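Side-chain contact in B-agarase (Saccharophagus degradans, PDB 4BQ2), which probably hydrolyses the beta-linkages of agarose from chain ends, as an exo-acting beta-agarase of glycoside hydrolase family 50: residues 308-311 / 317-320. Sequence-based numbering, arbitrary orientation.
Sequences AQRS and PEDS
R310 NH1 donates to E318 OE1 over 2.9 Å in a hydrogen-bonded salt bridge, with an N-H...O angle of 157°. The acceptor lies close to the guanidinium plane, at its edge, and is approached through its anti lone pair; a single N-H makes the bridge, the guanidinium and carboxylate planes being turned 86° apart and the other oxygen given to R363. The charges have further partners: E318 OE2 forms a salt bridge with R363, which also bonds the A308 carbonyl oxygen, while R310 NH2 donates to the T316 carbonyl oxygen. The carboxylate thus joins two arginines, an arrangement that would probably favour its ionised form. The R310 chain bends at chi3 (52°), which turns the guanidinium so that NH1 comes to the carboxylate. On the arginine's own side, Q309 OE1 accepts the R310 backbone N-H (3.1 Å). R310 CD also passes 3.4 Å from E318 OE1. Beyond the bridge, R310 NH1 packs 3.8 Å from P317 C, and R310 NH2 lies 4.0 Å from P317 CA. The bridge ties together two parts of the long loop between strand 296-301 and helix 328-332, reaching the start of the 3-10 turn 318-320, with P317 resting on W436 just beyond strand 431-435.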
loop_
_atom_site.group_PDB
_atom_site.type_symbol
_atom_site.label_atom_id
_atom_site.label_comp_id
_atom_site.label_asym_id
_atom_site.label_seq_id
_atom_site.Cartn_x
_atom_site.Cartn_y
_atom_site.Cartn_z
ATOM N N ALA A 308 -3.900 -4.909 29.461
ATOM C CA ALA A 308 -4.621 -6.147 29.145
ATOM C C ALA A 308 -3.925 -6.859 27.976
ATOM O O ALA A 308 -3.493 -6.217 27.017
ATOM C CB ALA A 308 -6.089 -5.864 28.823
ATOM N N GLN A 309 -3.784 -8.173 28.068
ATOM C CA GLN A 309 -3.172 -8.915 26.973
ATOM C C GLN A 309 -4.245 -9.437 26.023
ATOM O O GLN A 309 -5.394 -9.610 26.419
ATOM C CB GLN A 309 -2.275 -10.046 27.488
ATOM C CG GLN A 309 -1.242 -10.537 26.465
ATOM C CD GLN A 309 -0.555 -9.408 25.686
ATOM O OE1 GLN A 309 -0.802 -9.226 24.483
ATOM N NE2 GLN A 309 0.308 -8.642 26.370
ATOM N N ARG A 310 -3.869 -9.651 24.763
ATOM C CA ARG A 310 -4.781 -10.219 23.769
ATOM C C ARG A 310 -5.239 -11.633 24.165
ATOM O O ARG A 310 -4.489 -12.386 24.800
ATOM C CB ARG A 310 -4.100 -10.278 22.398
ATOM C CG ARG A 310 -3.716 -8.928 21.799
ATOM C CD ARG A 310 -2.962 -9.099 20.484
ATOM N NE ARG A 310 -3.696 -9.982 19.563
ATOM C CZ ARG A 310 -4.686 -9.584 18.758
ATOM N NH1 ARG A 310 -5.054 -8.297 18.726
ATOM N NH2 ARG A 310 -5.300 -10.471 17.972
ATOM N N SER A 311 -6.479 -11.957 23.803
ATOM C CA SER A 311 -7.000 -13.322 23.833
ATOM C C SER A 311 -6.530 -14.074 22.564
ATOM O O SER A 311 -6.570 -13.528 21.433
ATOM C CB SER A 311 -8.534 -13.286 23.927
ATOM O OG SER A 311 -9.147 -14.450 23.373
ATOM N N PRO A 317 -6.561 -8.882 14.229
ATOM C CA PRO A 317 -5.160 -8.637 14.475
ATOM C C PRO A 317 -4.980 -7.253 15.095
ATOM O O PRO A 317 -5.830 -6.359 14.923
ATOM C CB PRO A 317 -4.500 -8.721 13.082
ATOM C CG PRO A 317 -5.597 -8.525 12.106
ATOM C CD PRO A 317 -6.905 -8.806 12.797
ATOM N N GLU A 318 -3.870 -7.099 15.810
ATOM C CA GLU A 318 -3.634 -5.926 16.657
ATOM C C GLU A 318 -3.728 -4.637 15.857
ATOM O O GLU A 318 -4.327 -3.670 16.313
ATOM C CB GLU A 318 -2.276 -6.036 17.381
ATOM C CG GLU A 318 -2.018 -4.906 18.395
ATOM C CD GLU A 318 -2.839 -5.018 19.695
ATOM O OE1 GLU A 318 -3.737 -5.911 19.789
ATOM O OE2 GLU A 318 -2.599 -4.193 20.633
ATOM N N ASP A 319 -3.165 -4.636 14.648
ATOM C CA ASP A 319 -3.223 -3.470 13.764
ATOM C C ASP A 319 -4.662 -2.966 13.467
ATOM O O ASP A 319 -4.888 -1.775 13.236
ATOM C CB ASP A 319 -2.477 -3.786 12.460
ATOM C CG ASP A 319 -3.172 -4.856 11.644
ATOM O OD1 ASP A 319 -4.038 -4.490 10.791
ATOM O OD2 ASP A 319 -2.847 -6.046 11.849
ATOM N N SER A 320 -5.633 -3.880 13.518
ATOM C CA SER A 320 -7.020 -3.600 13.118
ATOM C C SER A 320 -7.955 -3.532 14.326
ATOM O O SER A 320 -9.166 -3.375 14.165
ATOM C CB SER A 320 -7.527 -4.661 12.116
ATOM O OG SER A 320 -6.821 -4.576 10.888
#